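Local coordinates for DNA repair and recombination protein RadB (Thermococcus kodakarensis, PDB 2CVH), which probably takes part in DNA repair and homologous recombination, binding DNA and ATP with very weak ATPase activity and without promoting strand exchange, at residues G15-G20 against P148-N153; Q24-Y29 against K177-L182; L42-K47 against N105-V110; V48-T53 against V110-T115; K89-V94 against S132-V137. One frame throughout, in Å; residues are numbered along the deposited sequence.

Overall arrangement
All five contacts lie in one RecA-like domain. Contacts 1, 2 and 4 are buried near its middle, contact 3 lies at a partly exposed end of the sheet, and the centre of contact 5 is about 16 Å from the centre of the chain, in a helical layer. Contacts 2 and 4 are parallel strand pairs closed by backbone hydrogen bonds. Contact 3 has two such bonds where the pairing of contact 4 begins, and shares Val110 with it. Contact 1 has no hydrogen bond between its segments and relies on apolar groups; its strand 149-153 lies between those of contacts 2 and 4. Contact 5 joins two helices through long polar side chains and packs on contact 4.

Contact 1 of 5, residues G15-G20 against P148-N153; sequences GGFAPG and PVIVIN
Phe17 and Ile150 meet through matching first torsions: CG of Phe17 (chi1 -69°) and CG1 of Ile150 (chi1 -67°) both lie anti to the carbonyl carbon and beside the backbone N, and the isoleucine chain then runs on extended to its terminal methyl. That methyl is placed squarely over the phenyl ring. Ile150 CD1 lies 3.7 Å from the centroid of the Phe17 ring and 8° off its normal, a CH-pi contact over one face. Just behind it, Ile150 CG1 comes within 3.7 Å of Phe17 CE1, and the two side chains cross at about a right angle. Pro148 closes the other end of the contact. Its CB rests 4.0 Å from Phe17 CB and 3.5 Å from Ala18 O, while its CD lies 4.0 Å from Pro19 CA, beside the backbone where the Pro19 ring turns away. Here the chains run close, with the CA atoms of Pro19 and Pro148 4.2 Å apart. No hydrogen bond joins the two segments; each finds backbone partners elsewhere, Phe17 with Leu2, Gly20 with Ile147, and Ile150 with Val109 of the adjoining strand. The Phe17 ring also touches Thr23 and Val25 of strand 22-26 and Leu36 and Thr40 of helix 33-44, so it is wedged between sheet and helix. The loop leading into strand 22-26 is thus pinned over the start of strand 149-153, on the side of the sheet covered by the helix that follows the predicted ATP-binding loop, as suits the central parallel sheet of a RecA-like P-loop NTPase.

Contact 2 of 5, residues Q24-Y29 against K177-L182; sequences QVYGPY and KDILRL
Tyr26 lies across Arg181 on one face of the sheet. With CG set between its backbone N and carbonyl carbon (chi1 75°), the phenol ring is turned toward strand 178-184: Arg181 CA sits over one ring face, offset to the rim, and Arg181 CG comes within 3.5 Å of Tyr26 CZ. The contact is with the aliphatic stem (CB, CG and CD), while the guanidinium leads away, its plane 68° from that of the ring. In the plane of the ring, Ile179 CG2 meets the edge 3.6 Å from Tyr26 CE1. Gln24 lies along the same face with its chain extended, placing NE2 3.5 Å from Ile179 CG2. On the opposite face Val25 CG1 packs 3.8 Å from Leu182 CG. The parallel backbones beneath are joined by four hydrogen bonds, among them Leu180 N to Gln24 O at 2.9 Å and Tyr26 N to Leu180 O at 3.0 Å. Further out, Glu196 of strand 190-197 ties the pair together: OE1 bonds Tyr26 OH and OE2 forms a salt bridge with Arg181 NH1, while Asp183 holds Arg181 NE. At the strand end, a side chain on Gly27 would run into Leu182 O; this glycine opens the predicted ATP-binding loop, and its carbonyl bonds Lys33 NZ. One carboxylate gripping both a phenol and a guanidinium probably fixes the rotation of each, which would help keep the ring against the arginine stem.

Contact 3 of 5, residues L42-K47 against N105-V110; sequences LLSGKK and NFALVV
Lys47 and Phe106 form a single parallel beta bridge, with Lys47 N bonded to Asn105 O at 3.1 Å and Ala107 N bonded to Lys47 O at 2.8 Å, before the 105-110 segment turns a corner at Ala107. The aliphatic part of Lys47 covers the Phe106 ring. Its CB stands 3.7 Å from the ring centroid and 6° off the normal, a CH-pi contact over the face, and CD reaches along to 3.7 Å from Phe106 CE1. Swapping Phe106 for an alanine would probably leave the Lys47 stem without the surface it lies on and set its chain free to turn. This is where strand 47-52 starts beside strand 106-112, at the end of the beta-alpha-beta crossover that runs from strand 22-26 through helix 33-44, which Gly45 ends with positive phi. Ala107 CB fits into the turn, 3.4 Å from Ser44 OG and 3.6 Å from Lys46 CB. Ser44 OG itself bonds Gly41 O. The Lys46 chain passes over the same methyl and bends at its last torsion (chi4 56°), which brings NZ back to Ser44 O at 3.0 Å. Toward solvent, a water accepts from Lys47 NZ and probably donates to Asn105 OD1.

Contact 4 of 5, residues V48-T53 against V110-T115; sequences VAYVDT and VVDSIT
By sequence and position, strand 106-112 matches the Walker B strand of RecA-like ATPases, a run of apolar residues ending in Asp112, and this contact pairs it with strand 47-52. Register is set by hydrogen bonds that include Val51 N to Val110 O at 2.8 Å and Asp112 N to Val51 O at 2.7 Å. On one face the Tyr50 ring leans over Val110. With CG anti to the backbone N (chi1 -159°), the ring receives Val110 CG1 over one face, offset toward the rim and 3.6 Å from Tyr50 CE2. Its hydroxyl extends beside Asp112, making a weak hydrogen bond of 3.5 Å from Tyr50 OH to Asp112 OD2. A leucine in place of Tyr50 would probably leave Val110 CG1 without its flat cover and Asp112 OD2 without this hydroxyl. Asp52, held by the backbone N-H groups of Gly56 and Phe57, lies beside Asp112 and points the same way, Asp52 OD1 4.0 Å from Asp112 OD2, two like charges close together. Thr53 N closes the pairing on Asp112 O at 2.7 Å; the peptide that follows, to Ser113, is cis. On the other face Val51 CB lies 4.1 Å from Val111 CG1. Tyr50 and Asp112 touch Thr34 at the start of helix 33-44, with Phe57 edge-to-face to Tyr50; on the Val51 side helices 90-101 and 128-145 cover the sheet, and strand 80-83 flanks strand 47-52.

Contact 5 of 5, residues K89-V94 against S132-V137; sequences KEQRRV and SRQLQV
Arg92 fills the tight part of this helix pair, its chain bent at chi2 and chi3 so that the guanidinium lies against the neighbouring helix. Arg92 NE approaches Gln134 CG at 3.2 Å, near the guanidinium plane, and the two side chains slide past each other in opposite directions. Arg92 NH2 is modelled 3.0 Å from Val137 CG2; both contacts are short, so the exact placing of the guanidinium is doubtful. Next to it, Arg92 CD packs on Arg133 CB at 3.9 Å. The backbones are close here, with Arg92 and Gln134 CA atoms 6.0 Å apart. On the inner side Gln91 NE2 and Gln134 OE1 lie 3.1 Å apart but at a poor angle for a hydrogen bond, their amide planes 85° apart; Gln134 NE2 is held by Glu130 O. The outer side is looser: Arg133 swings its guanidinium away into an exposed position. Glu130 offers Arg92 NE a long, weak ion pair. Helix axes 10.0 Å apart, running in nearly the same direction (21°), befit two helices laid side by side on one face of a parallel sheet. Val94 on Val51 seats helix 90-101 there, in one of the two helical layers of a RecA-like alpha-beta-alpha sandwich.

Contact 1 of 5, residues G15-G20 against P148-N153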
# COMPACT_ATOMS: atom_id res chain seq x y z
N GLY A 15 6.89 -14.36 -0.78
CA GLY A 15 6.61 -14.51 0.64
C GLY A 15 5.77 -13.43 1.31
O GLY A 15 5.23 -13.63 2.40
N GLY A 16 5.70 -12.27 0.69
CA GLY A 16 4.93 -11.19 1.26
C GLY A 16 5.65 -9.92 0.90
O GLY A 16 6.56 -9.95 0.10
N PHE A 17 5.26 -8.81 1.49
CA PHE A 17 5.90 -7.56 1.20
C PHE A 17 7.33 -7.58 1.74
O PHE A 17 7.61 -8.19 2.77
CB PHE A 17 5.09 -6.43 1.78
CG PHE A 17 3.78 -6.21 1.08
CD1 PHE A 17 3.68 -5.30 0.04
CD2 PHE A 17 2.62 -6.86 1.51
CE1 PHE A 17 2.46 -5.03 -0.56
CE2 PHE A 17 1.38 -6.60 0.92
CZ PHE A 17 1.30 -5.68 -0.13
N ALA A 18 8.23 -6.94 0.98
CA ALA A 18 9.66 -6.88 1.29
C ALA A 18 10.05 -5.77 2.25
O ALA A 18 9.67 -4.62 2.07
CB ALA A 18 10.45 -6.74 0.03
N PRO A 19 10.84 -6.12 3.28
CA PRO A 19 11.28 -5.12 4.25
C PRO A 19 12.35 -4.23 3.66
O PRO A 19 13.15 -4.67 2.84
CB PRO A 19 11.81 -5.98 5.40
CG PRO A 19 12.33 -7.19 4.72
CD PRO A 19 11.27 -7.47 3.69
N GLY A 20 12.35 -2.96 4.05
CA GLY A 20 13.37 -2.05 3.59
C GLY A 20 13.19 -1.54 2.19
O GLY A 20 14.15 -1.01 1.62
N PRO A 148 8.49 -3.06 5.68
CA PRO A 148 7.94 -2.62 4.40
C PRO A 148 7.17 -1.32 4.52
O PRO A 148 6.67 -0.97 5.59
CB PRO A 148 6.97 -3.75 4.04
CG PRO A 148 7.48 -4.94 4.84
CD PRO A 148 7.82 -4.28 6.15
N VAL A 149 7.18 -0.57 3.43
CA VAL A 149 6.40 0.65 3.32
C VAL A 149 5.54 0.44 2.07
O VAL A 149 6.06 0.33 0.96
CB VAL A 149 7.25 1.90 3.13
CG1 VAL A 149 6.34 3.11 2.96
CG2 VAL A 149 8.12 2.14 4.36
N ILE A 150 4.23 0.29 2.27
CA ILE A 150 3.28 0.13 1.18
C ILE A 150 2.79 1.50 0.80
O ILE A 150 2.36 2.29 1.65
CB ILE A 150 2.08 -0.76 1.58
CG1 ILE A 150 2.54 -2.19 1.84
CG2 ILE A 150 1.00 -0.71 0.47
CD1 ILE A 150 1.52 -3.05 2.60
N VAL A 151 2.89 1.80 -0.48
CA VAL A 151 2.45 3.08 -1.02
C VAL A 151 1.25 2.77 -1.93
O VAL A 151 1.37 2.13 -2.97
CB VAL A 151 3.59 3.76 -1.82
CG1 VAL A 151 3.07 4.97 -2.51
CG2 VAL A 151 4.73 4.15 -0.89
N ILE A 152 0.07 3.18 -1.49
CA ILE A 152 -1.14 2.93 -2.24
C ILE A 152 -1.47 4.13 -3.11
O ILE A 152 -1.32 5.27 -2.68
CB ILE A 152 -2.29 2.59 -1.26
CG1 ILE A 152 -2.10 1.17 -0.73
CG2 ILE A 152 -3.66 2.77 -1.92
CD1 ILE A 152 -3.00 0.83 0.45
N ASN A 153 -1.83 3.88 -4.37
CA ASN A 153 -2.19 4.96 -5.28
C ASN A 153 -3.29 4.45 -6.21
O ASN A 153 -3.53 3.24 -6.28
CB ASN A 153 -0.98 5.35 -6.16
CG ASN A 153 0.27 5.61 -5.35
OD1 ASN A 153 0.46 6.70 -4.83
ND2 ASN A 153 1.14 4.61 -5.25

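Contact 2 of 5, residues Q24-Y29 against K177-L182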
# COMPACT_ATOMS: atom_id res chain seq x y z
N GLN A 24 4.78 -0.27 -4.28
CA GLN A 24 3.60 0.49 -4.67
C GLN A 24 2.52 -0.54 -4.96
O GLN A 24 2.80 -1.63 -5.49
CB GLN A 24 3.85 1.33 -5.93
CG GLN A 24 2.57 1.89 -6.53
CD GLN A 24 2.76 2.71 -7.80
OE1 GLN A 24 2.07 3.69 -8.02
NE2 GLN A 24 3.69 2.30 -8.63
N VAL A 25 1.31 -0.28 -4.51
CA VAL A 25 0.19 -1.17 -4.79
C VAL A 25 -0.81 -0.19 -5.34
O VAL A 25 -1.21 0.72 -4.64
CB VAL A 25 -0.39 -1.88 -3.55
CG1 VAL A 25 -1.59 -2.75 -3.97
CG2 VAL A 25 0.65 -2.78 -2.92
N TYR A 26 -1.14 -0.30 -6.61
CA TYR A 26 -2.08 0.64 -7.18
C TYR A 26 -3.22 -0.04 -7.96
O TYR A 26 -3.10 -1.18 -8.41
CB TYR A 26 -1.33 1.68 -8.04
CG TYR A 26 -0.85 1.16 -9.38
CD1 TYR A 26 0.35 0.46 -9.50
CD2 TYR A 26 -1.63 1.33 -10.52
CE1 TYR A 26 0.75 -0.05 -10.71
CE2 TYR A 26 -1.25 0.83 -11.73
CZ TYR A 26 -0.06 0.13 -11.82
OH TYR A 26 0.29 -0.39 -13.03
N GLY A 27 -4.32 0.68 -8.11
CA GLY A 27 -5.49 0.17 -8.80
C GLY A 27 -6.67 1.05 -8.47
O GLY A 27 -6.52 2.00 -7.70
N PRO A 28 -7.86 0.78 -9.03
CA PRO A 28 -9.08 1.56 -8.79
C PRO A 28 -9.69 1.27 -7.41
O PRO A 28 -9.21 0.40 -6.67
CB PRO A 28 -10.00 1.10 -9.91
CG PRO A 28 -9.65 -0.33 -10.05
CD PRO A 28 -8.13 -0.35 -9.95
N TYR A 29 -10.73 2.01 -7.04
CA TYR A 29 -11.35 1.77 -5.75
C TYR A 29 -11.97 0.39 -5.75
O TYR A 29 -12.36 -0.11 -6.80
CB TYR A 29 -12.39 2.85 -5.43
CG TYR A 29 -11.72 4.19 -5.26
CD1 TYR A 29 -11.64 5.09 -6.32
CD2 TYR A 29 -11.14 4.55 -4.04
CE1 TYR A 29 -10.99 6.32 -6.18
CE2 TYR A 29 -10.49 5.78 -3.89
CZ TYR A 29 -10.42 6.65 -4.96
OH TYR A 29 -9.80 7.87 -4.83
N LYS A 177 10.72 -0.13 -5.47
CA LYS A 177 11.38 -1.28 -6.05
C LYS A 177 10.40 -2.36 -6.49
O LYS A 177 10.65 -3.07 -7.46
CB LYS A 177 12.38 -1.86 -5.05
CG LYS A 177 13.85 -1.55 -5.36
CD LYS A 177 14.05 -0.08 -5.67
CE LYS A 177 15.48 0.24 -5.99
NZ LYS A 177 15.53 1.67 -6.42
N ASP A 178 9.32 -2.50 -5.75
CA ASP A 178 8.31 -3.49 -6.07
C ASP A 178 7.02 -2.76 -6.42
O ASP A 178 6.69 -1.73 -5.80
CB ASP A 178 8.08 -4.44 -4.89
CG ASP A 178 9.33 -5.20 -4.50
OD1 ASP A 178 10.29 -5.18 -5.29
OD2 ASP A 178 9.33 -5.82 -3.40
N ILE A 179 6.31 -3.25 -7.43
CA ILE A 179 5.08 -2.62 -7.88
C ILE A 179 4.06 -3.69 -8.22
O ILE A 179 4.34 -4.61 -9.00
CB ILE A 179 5.31 -1.72 -9.13
CG1 ILE A 179 6.39 -0.65 -8.83
CG2 ILE A 179 4.01 -1.04 -9.55
CD1 ILE A 179 6.45 0.47 -9.85
N LEU A 180 2.89 -3.58 -7.60
CA LEU A 180 1.80 -4.51 -7.83
C LEU A 180 0.60 -3.73 -8.37
O LEU A 180 0.20 -2.70 -7.80
CB LEU A 180 1.39 -5.17 -6.52
CG LEU A 180 1.90 -6.53 -6.07
CD1 LEU A 180 1.28 -6.83 -4.72
CD2 LEU A 180 1.52 -7.59 -7.07
N ARG A 181 0.02 -4.22 -9.46
CA ARG A 181 -1.16 -3.58 -10.05
C ARG A 181 -2.33 -4.50 -9.70
O ARG A 181 -2.20 -5.73 -9.82
CB ARG A 181 -1.03 -3.46 -11.57
CG ARG A 181 -2.15 -2.65 -12.20
CD ARG A 181 -2.11 -2.67 -13.74
NE ARG A 181 -2.63 -3.92 -14.30
CZ ARG A 181 -2.02 -4.66 -15.22
NH1 ARG A 181 -0.84 -4.29 -15.71
NH2 ARG A 181 -2.59 -5.78 -15.68
N LEU A 182 -3.42 -3.95 -9.21
CA LEU A 182 -4.56 -4.79 -8.89
C LEU A 182 -5.67 -4.47 -9.87
O LEU A 182 -5.99 -3.30 -10.09
CB LEU A 182 -5.02 -4.55 -7.45
CG LEU A 182 -4.03 -4.60 -6.30
CD1 LEU A 182 -4.84 -4.54 -5.02
CD2 LEU A 182 -3.18 -5.85 -6.30

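Contact 3 of 5, residues L42-K47 against N105-V110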
# COMPACT_ATOMS: atom_id res chain seq x y z
N LEU A 42 -2.89 -6.26 9.75
CA LEU A 42 -3.58 -7.08 10.72
C LEU A 42 -2.81 -8.36 11.11
O LEU A 42 -2.61 -8.65 12.29
CB LEU A 42 -4.99 -7.40 10.19
CG LEU A 42 -6.08 -8.15 10.97
CD1 LEU A 42 -6.13 -9.58 10.53
CD2 LEU A 42 -5.91 -8.01 12.49
N LEU A 43 -2.32 -9.10 10.13
CA LEU A 43 -1.61 -10.34 10.39
C LEU A 43 -0.15 -10.19 10.84
O LEU A 43 0.45 -11.16 11.31
CB LEU A 43 -1.70 -11.25 9.15
CG LEU A 43 -3.13 -11.48 8.63
CD1 LEU A 43 -3.08 -12.32 7.39
CD2 LEU A 43 -3.98 -12.19 9.69
N SER A 44 0.44 -9.00 10.68
CA SER A 44 1.82 -8.78 11.13
C SER A 44 1.92 -8.91 12.66
O SER A 44 2.91 -9.41 13.19
CB SER A 44 2.36 -7.41 10.67
OG SER A 44 1.76 -6.32 11.34
N GLY A 45 0.88 -8.47 13.37
CA GLY A 45 0.87 -8.58 14.82
C GLY A 45 1.53 -7.46 15.59
O GLY A 45 1.53 -7.47 16.83
N LYS A 46 2.03 -6.45 14.89
CA LYS A 46 2.68 -5.33 15.53
C LYS A 46 2.04 -4.06 15.04
O LYS A 46 1.08 -4.09 14.29
CB LYS A 46 4.18 -5.34 15.23
CG LYS A 46 4.80 -6.71 15.46
CD LYS A 46 6.23 -6.78 14.99
CE LYS A 46 6.65 -8.23 14.84
NZ LYS A 46 5.74 -8.99 13.92
N LYS A 47 2.57 -2.92 15.48
CA LYS A 47 2.00 -1.65 15.07
C LYS A 47 2.13 -1.37 13.58
O LYS A 47 3.05 -1.85 12.90
CB LYS A 47 2.59 -0.51 15.90
CG LYS A 47 2.25 -0.57 17.39
CD LYS A 47 3.13 0.40 18.17
CE LYS A 47 2.63 0.63 19.60
NZ LYS A 47 2.82 2.06 20.00
N ASN A 105 8.64 -1.16 17.35
CA ASN A 105 7.36 -1.78 17.68
C ASN A 105 6.47 -1.92 16.44
O ASN A 105 5.47 -2.64 16.47
CB ASN A 105 6.61 -0.96 18.73
CG ASN A 105 6.96 -1.36 20.15
OD1 ASN A 105 7.06 -0.50 21.02
ND2 ASN A 105 7.11 -2.65 20.40
N PHE A 106 6.84 -1.20 15.39
CA PHE A 106 6.11 -1.22 14.12
C PHE A 106 6.55 -2.35 13.17
O PHE A 106 7.75 -2.67 13.07
CB PHE A 106 6.27 0.13 13.42
CG PHE A 106 5.52 1.22 14.07
CD1 PHE A 106 5.86 1.64 15.36
CD2 PHE A 106 4.45 1.82 13.43
CE1 PHE A 106 5.14 2.67 15.99
CE2 PHE A 106 3.73 2.84 14.04
CZ PHE A 106 4.08 3.27 15.33
N ALA A 107 5.57 -2.94 12.49
CA ALA A 107 5.84 -4.00 11.52
C ALA A 107 5.63 -3.50 10.10
O ALA A 107 6.25 -4.02 9.17
CB ALA A 107 4.96 -5.21 11.76
N LEU A 108 4.91 -2.39 9.96
CA LEU A 108 4.56 -1.88 8.65
C LEU A 108 4.14 -0.42 8.66
O LEU A 108 3.61 0.07 9.65
CB LEU A 108 3.35 -2.70 8.14
CG LEU A 108 2.71 -2.52 6.75
CD1 LEU A 108 3.68 -3.11 5.72
CD2 LEU A 108 1.35 -3.23 6.69
N VAL A 109 4.34 0.24 7.52
CA VAL A 109 3.92 1.63 7.32
C VAL A 109 3.06 1.55 6.05
O VAL A 109 3.38 0.80 5.14
CB VAL A 109 5.14 2.60 7.05
CG1 VAL A 109 4.65 4.02 6.78
CG2 VAL A 109 6.12 2.61 8.23
N VAL A 110 1.97 2.30 6.02
CA VAL A 110 1.08 2.32 4.87
C VAL A 110 0.75 3.77 4.62
O VAL A 110 0.44 4.49 5.57
CB VAL A 110 -0.28 1.57 5.11
CG1 VAL A 110 -1.16 1.69 3.87
CG2 VAL A 110 -0.04 0.09 5.50
O HOH W 1 5.98 1.89 20.20

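Contact 4 of 5, residues V48-T53 against V110-T115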
# COMPACT_ATOMS: atom_id res chain seq x y z
N VAL A 48 1.19 -0.59 13.07
CA VAL A 48 1.16 -0.23 11.69
C VAL A 48 0.92 1.25 11.67
O VAL A 48 -0.08 1.71 12.25
CB VAL A 48 -0.04 -0.88 10.97
CG1 VAL A 48 -0.15 -0.38 9.53
CG2 VAL A 48 0.07 -2.36 11.00
N ALA A 49 1.83 2.00 11.04
CA ALA A 49 1.67 3.45 10.91
C ALA A 49 0.85 3.56 9.64
O ALA A 49 1.29 3.10 8.59
CB ALA A 49 3.03 4.14 10.74
N TYR A 50 -0.32 4.17 9.72
CA TYR A 50 -1.17 4.26 8.56
C TYR A 50 -1.51 5.71 8.28
O TYR A 50 -2.24 6.35 9.02
CB TYR A 50 -2.43 3.40 8.82
CG TYR A 50 -3.19 2.98 7.57
CD1 TYR A 50 -3.82 3.94 6.75
CD2 TYR A 50 -3.30 1.62 7.22
CE1 TYR A 50 -4.53 3.56 5.60
CE2 TYR A 50 -4.02 1.23 6.07
CZ TYR A 50 -4.63 2.21 5.27
OH TYR A 50 -5.30 1.85 4.11
N VAL A 51 -0.91 6.25 7.22
CA VAL A 51 -1.15 7.63 6.83
C VAL A 51 -2.30 7.58 5.84
O VAL A 51 -2.14 7.17 4.69
CB VAL A 51 0.11 8.25 6.18
CG1 VAL A 51 -0.16 9.68 5.79
CG2 VAL A 51 1.29 8.16 7.16
N ASP A 52 -3.48 7.94 6.33
CA ASP A 52 -4.68 7.90 5.53
C ASP A 52 -5.14 9.25 5.09
O ASP A 52 -5.94 9.89 5.76
CB ASP A 52 -5.79 7.20 6.29
CG ASP A 52 -6.95 6.80 5.39
OD1 ASP A 52 -6.82 6.84 4.14
OD2 ASP A 52 -8.00 6.42 5.93
N THR A 53 -4.68 9.65 3.92
CA THR A 53 -5.04 10.93 3.36
C THR A 53 -6.33 10.82 2.57
O THR A 53 -7.05 11.80 2.43
CB THR A 53 -3.91 11.43 2.43
OG1 THR A 53 -2.65 11.02 2.97
CG2 THR A 53 -3.92 12.94 2.34
N VAL A 110 1.97 2.30 6.02
CA VAL A 110 1.08 2.32 4.87
C VAL A 110 0.75 3.77 4.62
O VAL A 110 0.44 4.49 5.57
CB VAL A 110 -0.28 1.57 5.11
CG1 VAL A 110 -1.16 1.69 3.87
CG2 VAL A 110 -0.04 0.09 5.50
N VAL A 111 0.93 4.23 3.39
CA VAL A 111 0.58 5.60 3.06
C VAL A 111 -0.54 5.47 2.05
O VAL A 111 -0.47 4.62 1.16
CB VAL A 111 1.78 6.41 2.51
CG1 VAL A 111 1.35 7.87 2.29
CG2 VAL A 111 2.96 6.36 3.49
N ASP A 112 -1.59 6.27 2.20
CA ASP A 112 -2.73 6.17 1.30
C ASP A 112 -3.30 7.56 1.11
O ASP A 112 -4.17 7.97 1.86
CB ASP A 112 -3.77 5.24 1.95
CG ASP A 112 -4.98 4.95 1.07
OD1 ASP A 112 -5.17 5.61 0.02
OD2 ASP A 112 -5.75 4.05 1.45
N SER A 113 -2.91 8.24 0.05
CA SER A 113 -1.99 7.74 -0.95
C SER A 113 -1.07 8.88 -1.34
O SER A 113 0.13 8.82 -1.07
CB SER A 113 -2.79 7.30 -2.18
OG SER A 113 -3.68 8.32 -2.61
N ILE A 114 -1.67 9.89 -1.96
CA ILE A 114 -1.07 11.15 -2.44
C ILE A 114 -1.02 11.37 -3.97
O ILE A 114 0.01 11.16 -4.62
CB ILE A 114 0.31 11.53 -1.76
CG1 ILE A 114 0.54 13.04 -1.88
CG2 ILE A 114 1.50 10.76 -2.39
CD1 ILE A 114 1.84 13.51 -1.29
N THR A 115 -2.15 11.76 -4.55
CA THR A 115 -2.20 12.03 -5.98
C THR A 115 -3.44 12.75 -6.53
O THR A 115 -3.82 12.55 -7.69
CB THR A 115 -1.90 10.75 -6.82
OG1 THR A 115 -1.71 9.62 -5.95
CG2 THR A 115 -0.62 10.94 -7.63

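Contact 5 of 5, residues K89-V94 against S132-V137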
# COMPACT_ATOMS: atom_id res chain seq x y z
N LYS A 89 -1.85 18.59 2.96
CA LYS A 89 -0.88 19.61 3.38
C LYS A 89 0.07 19.10 4.47
O LYS A 89 1.29 19.09 4.30
CB LYS A 89 -1.57 20.91 3.81
CG LYS A 89 -3.01 20.76 4.26
CD LYS A 89 -3.86 21.85 3.63
CE LYS A 89 -3.68 21.90 2.11
NZ LYS A 89 -4.59 22.87 1.44
N GLU A 90 -0.49 18.65 5.59
CA GLU A 90 0.35 18.12 6.65
C GLU A 90 0.87 16.72 6.28
O GLU A 90 1.52 16.07 7.09
CB GLU A 90 -0.36 18.11 8.02
CG GLU A 90 -1.51 17.12 8.18
CD GLU A 90 -1.89 16.86 9.64
OE1 GLU A 90 -0.99 16.85 10.51
OE2 GLU A 90 -3.09 16.63 9.91
N GLN A 91 0.60 16.30 5.05
CA GLN A 91 1.03 15.01 4.51
C GLN A 91 2.55 14.87 4.68
O GLN A 91 3.03 14.03 5.43
CB GLN A 91 0.65 14.93 3.02
CG GLN A 91 0.01 13.61 2.57
CD GLN A 91 1.00 12.47 2.41
OE1 GLN A 91 1.65 12.05 3.38
NE2 GLN A 91 1.10 11.93 1.21
N ARG A 92 3.30 15.74 4.00
CA ARG A 92 4.76 15.74 4.10
C ARG A 92 5.19 15.91 5.57
O ARG A 92 6.20 15.35 6.00
CB ARG A 92 5.35 16.85 3.22
CG ARG A 92 6.78 17.32 3.57
CD ARG A 92 7.86 16.82 2.59
NE ARG A 92 8.13 15.40 2.73
CZ ARG A 92 8.67 14.84 3.81
NH1 ARG A 92 9.03 15.58 4.84
NH2 ARG A 92 8.77 13.52 3.88
N ARG A 93 4.40 16.65 6.35
CA ARG A 93 4.69 16.88 7.77
C ARG A 93 4.51 15.59 8.56
O ARG A 93 5.29 15.28 9.47
CB ARG A 93 3.76 17.96 8.32
CG ARG A 93 3.60 19.14 7.39
CD ARG A 93 2.63 20.17 7.95
NE ARG A 93 2.20 21.11 6.92
CZ ARG A 93 0.98 21.64 6.84
NH1 ARG A 93 0.04 21.32 7.73
NH2 ARG A 93 0.70 22.50 5.87
N VAL A 94 3.47 14.84 8.19
CA VAL A 94 3.13 13.57 8.82
C VAL A 94 4.21 12.56 8.49
O VAL A 94 4.68 11.83 9.37
CB VAL A 94 1.76 13.05 8.29
CG1 VAL A 94 1.57 11.57 8.60
CG2 VAL A 94 0.62 13.87 8.89
N SER A 132 9.17 13.39 -4.18
CA SER A 132 10.47 12.74 -4.01
C SER A 132 10.98 12.90 -2.58
O SER A 132 11.69 12.04 -2.06
CB SER A 132 11.47 13.32 -5.01
OG SER A 132 11.01 13.15 -6.34
N ARG A 133 10.63 14.02 -1.95
CA ARG A 133 10.99 14.30 -0.56
C ARG A 133 10.38 13.20 0.30
O ARG A 133 11.07 12.52 1.06
CB ARG A 133 10.36 15.64 -0.12
CG ARG A 133 11.28 16.58 0.65
CD ARG A 133 12.17 17.37 -0.30
NE ARG A 133 11.41 18.36 -1.07
CZ ARG A 133 11.93 19.09 -2.06
NH1 ARG A 133 13.20 18.95 -2.40
NH2 ARG A 133 11.17 19.99 -2.67
N GLN A 134 9.07 13.04 0.15
CA GLN A 134 8.29 12.04 0.88
C GLN A 134 8.75 10.61 0.63
O GLN A 134 9.00 9.86 1.57
CB GLN A 134 6.81 12.20 0.50
CG GLN A 134 6.25 13.54 0.96
CD GLN A 134 4.86 13.84 0.43
OE1 GLN A 134 3.90 13.15 0.74
NE2 GLN A 134 4.76 14.89 -0.38
N LEU A 135 8.88 10.25 -0.64
CA LEU A 135 9.31 8.90 -0.99
C LEU A 135 10.66 8.61 -0.36
O LEU A 135 10.86 7.56 0.24
CB LEU A 135 9.33 8.72 -2.51
CG LEU A 135 7.94 8.68 -3.17
CD1 LEU A 135 8.08 8.57 -4.69
CD2 LEU A 135 7.10 7.50 -2.64
N GLN A 136 11.57 9.58 -0.43
CA GLN A 136 12.88 9.40 0.17
C GLN A 136 12.78 9.22 1.68
O GLN A 136 13.49 8.38 2.24
CB GLN A 136 13.83 10.55 -0.19
CG GLN A 136 14.58 10.31 -1.49
CD GLN A 136 15.14 8.89 -1.58
OE1 GLN A 136 14.77 8.12 -2.47
NE2 GLN A 136 16.03 8.54 -0.64
N VAL A 137 11.94 10.02 2.34
CA VAL A 137 11.77 9.87 3.78
C VAL A 137 11.21 8.47 4.08
O VAL A 137 11.71 7.77 4.96
CB VAL A 137 10.85 10.97 4.37
CG1 VAL A 137 10.64 10.76 5.88
CG2 VAL A 137 11.48 12.33 4.14